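Local coordinates for sortase B (Streptococcus pyogenes, PDB 3PSQ), which is a class B sortase involved in pilus assembly, probably joining pilin subunits through a cysteine-dependent transpeptidation, at residues 92-97 with 187-192; 139-144 with 198-203; 146-151 with 164-169. One frame throughout, in Å; residues are numbered along the deposited sequence. Where two conformers were deposited one is given.

How the interactions relate
Three contacts tie strands of the central sortase sheet to one another and to a loop and helix packed beside it. From the N terminus, the chain first runs through 92-97, at the end of strand 89-93, and interaction 1 closes a long loop when 187-192 pairs beside it. Inside that loop 139-144 starts interaction 2, completed only by 198-203, beyond 187-192; interactions 1 and 2 therefore cross. Interaction 3, 146-151 with 164-169, is nested inside both, joining the loop after strand 130-142 to helix 159-167. Strand 184-190 lies beside strand 197-205, so interactions 1 and 2 share one sheet, while Phe149 and Leu148 pack interaction 3 against it.

Interaction 1: residues 92-97 with 187-192; sequences IYAHHM and LSTCED. With ZN (zinc ion), chain L; ZN (zinc ion), chain R; ACY (acetic acid), chain H; EDO (1,2-ethanediol), chain E.
Backbone pairing sets Ile92 and Tyr93 parallel to Leu187 and Ser188. Ser188 N donates to Ile92 O at 2.9 Å, and Ala94 N to Ser188 O. Thr189 then prolongs the ladder with its side chain: OG1, anti to the backbone N (chi1 -172°), gives a 2.8 Å bond to Ala94 O from above the carbonyl plane. On the face that carries Ile92 and Leu187, these two lie side by side, branched aliphatics suited to a core, with CB of Ile92 4.0 Å from CD2 of Leu187. On the other face CD1 of the Tyr93 ring lies 3.8 Å from CB of Ser188, whose small side chain leaves room for the ring.

Metal binding dominates toward the C-terminal ends of the two segments. One zinc is held by His96 ND1 at 2.0 Å, Cys190 SG at 2.3 Å, Asp192 OD1 and a water. The Asp192 carboxylate meets the His96 ring at its edge, the two planes 57° apart, and Asn100 holds its other oxygen. A second zinc joins His95 ND1 to an acetate, while His95 NE2 is hydrogen-bonded to Asn57 O.

Cys190 and His95 are the predicted acyl-thioester and proton-transfer residues of the sortase active site. With SG bound to zinc and His95 turned to another metal, the chemistry is consistent with a nucleophile masked in this crystal.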
loop_
_atom_site.group_PDB
_atom_site.type_symbol
_atom_site.label_atom_id
_atom_site.label_comp_id
_atom_site.label_asym_id
_atom_site.label_seq_id
_atom_site.Cartn_x
_atom_site.Cartn_y
_atom_site.Cartn_z
ATOM N N ILE A 92 -2.249 1.021 -1.938
ATOM C CA ILE A 92 -2.748 -0.219 -1.365
ATOM C C ILE A 92 -3.230 0.086 0.066
ATOM O O ILE A 92 -2.488 0.606 0.910
ATOM C CB ILE A 92 -1.676 -1.331 -1.368
ATOM C CG1 ILE A 92 -1.266 -1.644 -2.815
ATOM C CG2 ILE A 92 -2.213 -2.588 -0.639
ATOM C CD1 ILE A 92 -0.202 -2.734 -2.990
ATOM N N TYR A 93 -4.497 -0.200 0.306
ATOM C CA TYR A 93 -5.182 0.272 1.490
ATOM C C TYR A 93 -5.873 -0.901 2.201
ATOM O O TYR A 93 -6.149 -1.957 1.588
ATOM C CB TYR A 93 -6.229 1.354 1.062
ATOM C CG TYR A 93 -6.795 2.126 2.209
ATOM C CD1 TYR A 93 -6.091 3.176 2.773
ATOM C CD2 TYR A 93 -8.034 1.765 2.762
ATOM C CE1 TYR A 93 -6.583 3.874 3.875
ATOM C CE2 TYR A 93 -8.540 2.459 3.855
ATOM C CZ TYR A 93 -7.821 3.515 4.407
ATOM O OH TYR A 93 -8.332 4.215 5.497
ATOM N N ALA A 94 -6.087 -0.740 3.508
ATOM C CA ALA A 94 -6.965 -1.648 4.283
ATOM C C ALA A 94 -7.881 -0.809 5.146
ATOM O O ALA A 94 -7.436 0.164 5.738
ATOM C CB ALA A 94 -6.158 -2.661 5.150
ATOM N N HIS A 95 -9.172 -1.147 5.158
ATOM C CA HIS A 95 -10.099 -0.532 6.092
ATOM C C HIS A 95 -9.805 -0.984 7.527
ATOM O O HIS A 95 -8.909 -1.801 7.780
ATOM C CB HIS A 95 -11.553 -0.852 5.695
ATOM C CG HIS A 95 -12.023 -0.064 4.513
ATOM N ND1 HIS A 95 -12.510 1.223 4.627
ATOM C CD2 HIS A 95 -12.066 -0.370 3.193
ATOM C CE1 HIS A 95 -12.832 1.674 3.428
ATOM N NE2 HIS A 95 -12.552 0.737 2.544
ATOM N N HIS A 96 -10.551 -0.436 8.474
ATOM C CA HIS A 96 -10.225 -0.632 9.881
ATOM C C HIS A 96 -9.984 -2.080 10.294
ATOM O O HIS A 96 -8.955 -2.380 10.919
ATOM C CB HIS A 96 -11.312 0.017 10.766
ATOM C CG HIS A 96 -11.282 -0.415 12.205
ATOM N ND1 HIS A 96 -10.434 0.152 13.132
ATOM C CD2 HIS A 96 -12.037 -1.311 12.886
ATOM C CE1 HIS A 96 -10.655 -0.386 14.325
ATOM N NE2 HIS A 96 -11.621 -1.280 14.201
ATOM N N MET A 97 -10.912 -2.987 9.996
ATOM C CA MET A 97 -10.721 -4.374 10.414
ATOM C C MET A 97 -9.526 -5.060 9.729
ATOM O O MET A 97 -8.646 -5.586 10.432
ATOM C CB MET A 97 -11.997 -5.235 10.276
ATOM C CG MET A 97 -13.139 -4.860 11.246
ATOM S SD MET A 97 -12.727 -5.074 13.022
ATOM C CE MET A 97 -11.611 -6.510 12.943
ATOM N N LEU A 187 1.372 1.930 1.068
ATOM C CA LEU A 187 0.579 0.983 1.834
ATOM C C LEU A 187 0.051 1.756 3.045
ATOM O O LEU A 187 0.806 2.438 3.736
ATOM C CB LEU A 187 1.422 -0.191 2.337
ATOM C CG LEU A 187 2.537 -0.772 1.484
ATOM C CD1 LEU A 187 3.435 -1.679 2.388
ATOM C CD2 LEU A 187 1.935 -1.534 0.309
ATOM N N SER A 188 -1.236 1.600 3.323
ATOM C CA SER A 188 -1.894 2.447 4.304
ATOM C C SER A 188 -3.078 1.767 5.030
ATOM O O SER A 188 -3.798 0.918 4.467
ATOM C CB SER A 188 -2.407 3.706 3.589
ATOM O OG SER A 188 -2.843 4.683 4.515
ATOM N N THR A 189 -3.292 2.193 6.272
ATOM C CA THR A 189 -4.492 1.880 6.979
ATOM C C THR A 189 -4.705 2.915 8.087
ATOM O O THR A 189 -4.055 3.960 8.096
ATOM C CB THR A 189 -4.509 0.396 7.489
ATOM O OG1 THR A 189 -5.808 0.104 8.009
ATOM C CG2 THR A 189 -3.430 0.144 8.524
ATOM N N CYS A 190 -5.640 2.636 8.996
ATOM C CA CYS A 190 -5.866 3.513 10.135
ATOM C C CYS A 190 -4.773 3.401 11.207
ATOM O O CYS A 190 -3.990 2.463 11.245
ATOM C CB CYS A 190 -7.214 3.208 10.769
ATOM S SG CYS A 190 -7.359 1.514 11.376
ATOM N N GLU A 191 -4.737 4.391 12.079
ATOM C CA GLU A 191 -3.946 4.295 13.282
ATOM C C GLU A 191 -4.876 4.720 14.423
ATOM O O GLU A 191 -4.995 5.909 14.711
ATOM C CB GLU A 191 -2.715 5.195 13.158
ATOM C CG GLU A 191 -1.636 4.961 14.189
ATOM C CD GLU A 191 -0.254 5.192 13.602
ATOM O OE1 GLU A 191 -0.113 6.127 12.762
ATOM O OE2 GLU A 191 0.692 4.437 13.977
ATOM N N ASP A 192 -5.552 3.749 15.045
ATOM C CA ASP A 192 -6.628 4.033 16.029
ATOM C C ASP A 192 -6.204 4.740 17.326
ATOM O O ASP A 192 -7.055 4.982 18.187
ATOM C CB ASP A 192 -7.401 2.766 16.421
ATOM C CG ASP A 192 -7.976 2.039 15.230
ATOM O OD1 ASP A 192 -8.632 2.676 14.355
ATOM O OD2 ASP A 192 -7.756 0.811 15.169
HETATM ZN ZN ZN L . -9.153 1.704 12.743
HETATM ZN ZN ZN R . -13.200 2.209 6.150
HETATM C C ACY H . -10.812 2.968 7.255
HETATM O O ACY H . -10.650 3.580 6.148
HETATM O OXT ACY H . -11.840 2.299 7.511
HETATM C CH3 ACY H . -9.701 2.976 8.277
HETATM C C1 EDO E . -3.253 -1.163 11.941
HETATM O O1 EDO E . -3.849 -1.139 13.237
HETATM C C2 EDO E . -1.958 -0.342 11.940
HETATM O O2 EDO E . -2.052 0.886 12.703
HETATM O O HOH W 1 -10.596 3.372 12.198
#

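Interaction 2: residues 139-144 with 198-203; sequences IQTDAF and RIIVIG
Arg198 lays its guanidinium against Ala143, whose CB sits over one face of the flat group, toward its rim, 3.4 Å from NH2. The two strands behind this overlap are antiparallel neighbours in the sortase beta-sheet, 139-142 running against 198-203 at 143°. CG of Arg198 lies 3.6 Å from Asp142 C, and a bend at chi2 (-75°) then turns the rest of the chain toward Ala143. A methyl group suits the place because, small and apolar, it can sit over the guanidinium face without competing for its N-H groups. Arg198 is the predicted transition-state stabiliser, and beyond the pair it reaches Cys190 and Tyr93, so the start of this strand probably delivers the group to the active site.

Two hydrogen-bonded pairs fix the register. Ile139 and Ile200 exchange bonds, the shorter being Ile139 N to Ile200 O at 2.7 Å; Thr141 and Arg198 do the same, with Thr141 N to Arg198 O almost straight. Gln140 and Ile199 form the non-hydrogen-bonded pair between them.

Beta-branched side chains, well suited to extended strands, share one face with Arg198: Ile139, Thr141 and Ile200. Ile139 crosses Ile200 at a slant, CB to CB 3.9 Å, while its CD1 reaches on to CG2 of Ile202 at 3.7 Å. The Thr141 methyl, CG2, meets CD1 of Ile200, leaving OG1 for Asp145. Helix 159-167 covers part of this face, with Ile166 touching both Ile139 and Ile202.

Where the strand gives way to the turn, Asp142 suits the position by closing an Asx turn: its OD1 accepts from Phe144 N at 2.8 Å, met on the anti side and 30° out of the carboxylate plane.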
loop_
_atom_site.group_PDB
_atom_site.type_symbol
_atom_site.label_atom_id
_atom_site.label_comp_id
_atom_site.label_asym_id
_atom_site.label_seq_id
_atom_site.Cartn_x
_atom_site.Cartn_y
_atom_site.Cartn_z
ATOM N N ILE A 139 4.608 7.893 7.188
ATOM C CA ILE A 139 3.813 9.132 7.328
ATOM C C ILE A 139 2.698 9.011 8.376
ATOM O O ILE A 139 2.025 7.972 8.476
ATOM C CB ILE A 139 3.181 9.467 5.951
ATOM C CG1 ILE A 139 4.275 9.744 4.907
ATOM C CG2 ILE A 139 2.124 10.577 6.035
ATOM C CD1 ILE A 139 3.872 9.412 3.483
ATOM N N GLN A 140 2.524 10.051 9.182
ATOM C CA GLN A 140 1.347 10.124 10.027
ATOM C C GLN A 140 0.462 11.248 9.530
ATOM O O GLN A 140 0.853 12.418 9.456
ATOM C CB GLN A 140 1.650 10.311 11.513
ATOM C CG GLN A 140 0.370 10.578 12.350
ATOM C CD GLN A 140 -0.321 9.304 12.869
ATOM O OE1 GLN A 140 -1.240 8.757 12.241
ATOM N NE2 GLN A 140 0.126 8.834 14.036
ATOM N N THR A 141 -0.742 10.865 9.147
ATOM C CA THR A 141 -1.643 11.825 8.614
ATOM C C THR A 141 -3.009 11.412 9.127
ATOM O O THR A 141 -3.101 10.626 10.066
ATOM C CB THR A 141 -1.524 11.874 7.068
ATOM O OG1 THR A 141 -2.345 12.915 6.594
ATOM C CG2 THR A 141 -1.961 10.570 6.408
ATOM N N ASP A 142 -4.070 11.966 8.561
ATOM C CA ASP A 142 -5.403 11.523 8.969
ATOM C C ASP A 142 -6.284 11.243 7.749
ATOM O O ASP A 142 -5.841 11.430 6.593
ATOM C CB ASP A 142 -6.029 12.526 9.922
ATOM C CG ASP A 142 -6.264 13.852 9.279
ATOM O OD1 ASP A 142 -6.557 13.907 8.074
ATOM O OD2 ASP A 142 -6.176 14.860 9.996
ATOM N N ALA A 143 -7.513 10.803 8.008
ATOM C CA ALA A 143 -8.443 10.381 6.962
ATOM C C ALA A 143 -8.681 11.487 5.937
ATOM O O ALA A 143 -9.165 11.217 4.842
ATOM C CB ALA A 143 -9.783 9.938 7.584
ATOM N N PHE A 144 -8.310 12.725 6.283
ATOM C CA PHE A 144 -8.679 13.873 5.462
ATOM C C PHE A 144 -7.519 14.505 4.776
ATOM O O PHE A 144 -7.645 15.620 4.296
ATOM C CB PHE A 144 -9.515 14.904 6.255
ATOM C CG PHE A 144 -10.720 14.284 6.887
ATOM C CD1 PHE A 144 -11.883 14.035 6.135
ATOM C CD2 PHE A 144 -10.654 13.821 8.204
ATOM C CE1 PHE A 144 -12.950 13.363 6.706
ATOM C CE2 PHE A 144 -11.721 13.177 8.778
ATOM C CZ PHE A 144 -12.865 12.935 8.032
ATOM N N ARG A 198 -4.235 8.148 10.225
ATOM C CA ARG A 198 -3.843 7.184 9.173
ATOM C C ARG A 198 -2.330 7.017 9.143
ATOM O O ARG A 198 -1.586 7.973 9.341
ATOM C CB ARG A 198 -4.370 7.558 7.774
ATOM C CG ARG A 198 -5.879 7.686 7.623
ATOM C CD ARG A 198 -6.580 6.347 7.599
ATOM N NE ARG A 198 -8.035 6.478 7.463
ATOM C CZ ARG A 198 -8.901 6.497 8.477
ATOM N NH1 ARG A 198 -8.461 6.397 9.733
ATOM N NH2 ARG A 198 -10.225 6.586 8.256
ATOM N N ILE A 199 -1.879 5.800 8.907
ATOM C CA ILE A 199 -0.477 5.608 8.653
ATOM C C ILE A 199 -0.239 5.301 7.164
ATOM O O ILE A 199 -1.002 4.552 6.550
ATOM C CB ILE A 199 0.145 4.497 9.561
ATOM C CG1 ILE A 199 1.649 4.408 9.306
ATOM C CG2 ILE A 199 -0.568 3.165 9.343
ATOM C CD1 ILE A 199 2.419 3.567 10.310
ATOM N N ILE A 200 0.827 5.867 6.595
ATOM C CA ILE A 200 1.224 5.506 5.238
ATOM C C ILE A 200 2.716 5.163 5.232
ATOM O O ILE A 200 3.525 5.936 5.752
ATOM C CB ILE A 200 0.991 6.676 4.235
ATOM C CG1 ILE A 200 -0.474 7.130 4.262
ATOM C CG2 ILE A 200 1.426 6.275 2.837
ATOM C CD1 ILE A 200 -0.812 8.310 3.360
ATOM N N VAL A 201 3.053 4.004 4.667
ATOM C CA VAL A 201 4.410 3.642 4.307
ATOM C C VAL A 201 4.524 3.727 2.783
ATOM O O VAL A 201 3.804 3.035 2.028
ATOM C CB VAL A 201 4.776 2.224 4.754
ATOM C CG1 VAL A 201 6.153 1.813 4.192
ATOM C CG2 VAL A 201 4.786 2.118 6.291
ATOM N N ILE A 202 5.398 4.616 2.325
ATOM C CA ILE A 202 5.554 4.852 0.886
ATOM C C ILE A 202 6.959 4.492 0.376
ATOM O O ILE A 202 7.963 4.736 1.051
ATOM C CB ILE A 202 5.168 6.300 0.515
ATOM C CG1 ILE A 202 5.422 6.562 -0.961
ATOM C CG2 ILE A 202 5.979 7.271 1.308
ATOM C CD1 ILE A 202 4.600 7.704 -1.464
ATOM N N GLY A 203 7.019 3.873 -0.799
ATOM C CA GLY A 203 8.291 3.630 -1.446
ATOM C C GLY A 203 8.335 4.009 -2.923
ATOM O O GLY A 203 7.305 4.302 -3.543
#

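Interaction 3: residues 146-151 with 164-169; sequences SLLFNP and NHIKQK. With ZN (zinc ion), chain O.
His165 projects from helix 159-167 toward the loop that follows strand 130-142, and its imidazole is met on one face by Leu147 and at an edge by Leu148. Its CG stands anti to the backbone N (chi1 180°), which extends the ring off the helix toward the loop. Leu147 lies over the face: CB is 3.9 Å from the ring centroid and 14° off the normal, a CH-pi contact, while CD2 of the same leucine reaches CG of His165 at 3.7 Å. Leu148 approaches from another direction, its CD1 lying 3.7 Å from CD2 of His165. Thus one leucine covers the flat surface and the next in sequence abuts the rim, a division of work that consecutive branched side chains in a tight turn can manage.

The two imidazole nitrogens have different tasks. ND1 binds a zinc ion at 1.9 Å, and NE2 is hydrogen-bonded to Asp145, whose OD1 also accepts from the backbone N of both Leu147 and Leu148.

Ile166 continues the apolar contact. Its CG1 comes 4.1 Å from CD2 of Leu148, the two side chains crossing at about a right angle; an apolar side chain suits this spot on the inward side of the helix.

Further on, Lys169 makes a long, weak ion pair with Asp145 OD2. The OD1 of that carboxylate ties the turn to the ring. With ND1 on the metal, the proton of a neutral imidazole would be expected on NE2, facing Asp145, and the aspartate would probably make the histidine a stronger donor to zinc.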
loop_
_atom_site.group_PDB
_atom_site.type_symbol
_atom_site.label_atom_id
_atom_site.label_comp_id
_atom_site.label_asym_id
_atom_site.label_seq_id
_atom_site.Cartn_x
_atom_site.Cartn_y
_atom_site.Cartn_z
ATOM N N SER A 146 -5.333 15.797 2.126
ATOM C CA SER A 146 -5.792 16.381 0.855
ATOM C C SER A 146 -5.087 15.843 -0.404
ATOM O O SER A 146 -5.436 16.218 -1.527
ATOM C CB SER A 146 -5.677 17.896 0.901
ATOM O OG SER A 146 -4.304 18.269 0.936
ATOM N N LEU A 147 -4.134 14.937 -0.241
ATOM C CA LEU A 147 -3.383 14.486 -1.389
ATOM C C LEU A 147 -3.241 12.964 -1.516
ATOM O O LEU A 147 -3.426 12.405 -2.587
ATOM C CB LEU A 147 -2.002 15.139 -1.365
ATOM C CG LEU A 147 -1.129 14.836 -2.582
ATOM C CD1 LEU A 147 -1.838 15.345 -3.833
ATOM C CD2 LEU A 147 0.247 15.468 -2.418
ATOM N N LEU A 148 -2.913 12.307 -0.408
ATOM C CA LEU A 148 -2.315 10.979 -0.446
ATOM C C LEU A 148 -3.302 9.811 -0.588
ATOM O O LEU A 148 -2.874 8.670 -0.794
ATOM C CB LEU A 148 -1.387 10.778 0.769
ATOM C CG LEU A 148 -0.139 11.661 0.732
ATOM C CD1 LEU A 148 0.676 11.502 1.990
ATOM C CD2 LEU A 148 0.711 11.364 -0.508
ATOM N N PHE A 149 -4.602 10.091 -0.508
ATOM C CA PHE A 149 -5.605 9.024 -0.675
ATOM C C PHE A 149 -6.315 9.117 -2.001
ATOM O O PHE A 149 -7.302 8.442 -2.236
ATOM C CB PHE A 149 -6.572 8.938 0.522
ATOM C CG PHE A 149 -5.864 8.665 1.835
ATOM C CD1 PHE A 149 -5.277 7.444 2.075
ATOM C CD2 PHE A 149 -5.723 9.658 2.783
ATOM C CE1 PHE A 149 -4.597 7.204 3.239
ATOM C CE2 PHE A 149 -5.045 9.414 3.967
ATOM C CZ PHE A 149 -4.473 8.185 4.190
ATOM N N ASN A 150 -5.763 9.922 -2.903
ATOM C CA ASN A 150 -6.299 10.045 -4.242
ATOM C C ASN A 150 -5.163 10.003 -5.287
ATOM O O ASN A 150 -4.444 10.992 -5.490
ATOM C CB ASN A 150 -7.127 11.324 -4.371
ATOM C CG ASN A 150 -7.904 11.389 -5.700
ATOM O OD1 ASN A 150 -7.450 10.848 -6.694
ATOM N ND2 ASN A 150 -9.071 12.057 -5.711
ATOM N N PRO A 151 -4.982 8.847 -5.936
ATOM C CA PRO A 151 -3.930 8.671 -6.940
ATOM C C PRO A 151 -4.083 9.619 -8.143
ATOM O O PRO A 151 -3.118 9.936 -8.823
ATOM C CB PRO A 151 -4.101 7.208 -7.383
ATOM C CG PRO A 151 -4.811 6.538 -6.215
ATOM C CD PRO A 151 -5.729 7.602 -5.675
ATOM N N ASN A 164 7.229 17.273 -0.756
ATOM C CA ASN A 164 7.188 18.178 0.395
ATOM C C ASN A 164 5.968 17.939 1.273
ATOM O O ASN A 164 6.024 18.116 2.503
ATOM C CB ASN A 164 7.234 19.663 -0.031
ATOM C CG ASN A 164 7.342 20.625 1.176
ATOM O OD1 ASN A 164 7.287 20.186 2.336
ATOM N ND2 ASN A 164 7.494 21.924 0.904
ATOM N N HIS A 165 4.853 17.587 0.634
ATOM C CA HIS A 165 3.653 17.210 1.349
ATOM C C HIS A 165 3.960 16.027 2.258
ATOM O O HIS A 165 3.587 16.014 3.436
ATOM C CB HIS A 165 2.550 16.794 0.375
ATOM C CG HIS A 165 1.279 16.388 1.052
ATOM N ND1 HIS A 165 0.311 17.294 1.408
ATOM C CD2 HIS A 165 0.828 15.181 1.455
ATOM C CE1 HIS A 165 -0.697 16.660 1.980
ATOM N NE2 HIS A 165 -0.408 15.377 2.022
ATOM N N ILE A 166 4.632 15.036 1.690
ATOM C CA ILE A 166 5.022 13.825 2.402
ATOM C C ILE A 166 6.020 14.155 3.512
ATOM O O ILE A 166 5.768 13.867 4.677
ATOM C CB ILE A 166 5.628 12.780 1.436
ATOM C CG1 ILE A 166 4.536 12.142 0.587
ATOM C CG2 ILE A 166 6.437 11.737 2.201
ATOM C CD1 ILE A 166 5.094 11.356 -0.596
ATOM N N LYS A 167 7.140 14.780 3.137
ATOM C CA LYS A 167 8.151 15.217 4.085
ATOM C C LYS A 167 7.606 15.812 5.389
ATOM O O LYS A 167 8.058 15.452 6.461
ATOM C CB LYS A 167 9.099 16.225 3.431
ATOM C CG LYS A 167 10.393 16.389 4.220
ATOM C CD LYS A 167 11.272 17.550 3.738
ATOM C CE LYS A 167 12.400 17.862 4.782
ATOM N NZ LYS A 167 13.428 18.880 4.306
ATOM N N GLN A 168 6.645 16.723 5.319
ATOM C CA GLN A 168 6.181 17.442 6.505
ATOM C C GLN A 168 5.258 16.597 7.389
ATOM O O GLN A 168 4.912 16.987 8.513
ATOM C CB GLN A 168 5.516 18.757 6.087
ATOM C CG GLN A 168 4.048 18.671 5.722
ATOM C CD GLN A 168 3.207 19.516 6.637
ATOM O OE1 GLN A 168 1.998 19.303 6.793
ATOM N NE2 GLN A 168 3.850 20.501 7.256
ATOM N N LYS A 169 4.847 15.440 6.881
ATOM C CA LYS A 169 3.993 14.543 7.647
ATOM C C LYS A 169 4.703 13.253 8.016
ATOM O O LYS A 169 4.088 12.343 8.560
ATOM C CB LYS A 169 2.695 14.274 6.879
ATOM C CG LYS A 169 1.807 15.475 6.954
ATOM C CD LYS A 169 0.613 15.409 6.077
ATOM C CE LYS A 169 -0.155 16.705 6.234
ATOM N NZ LYS A 169 -1.616 16.469 6.088
HETATM ZN ZN ZN O . 0.241 19.229 1.250
#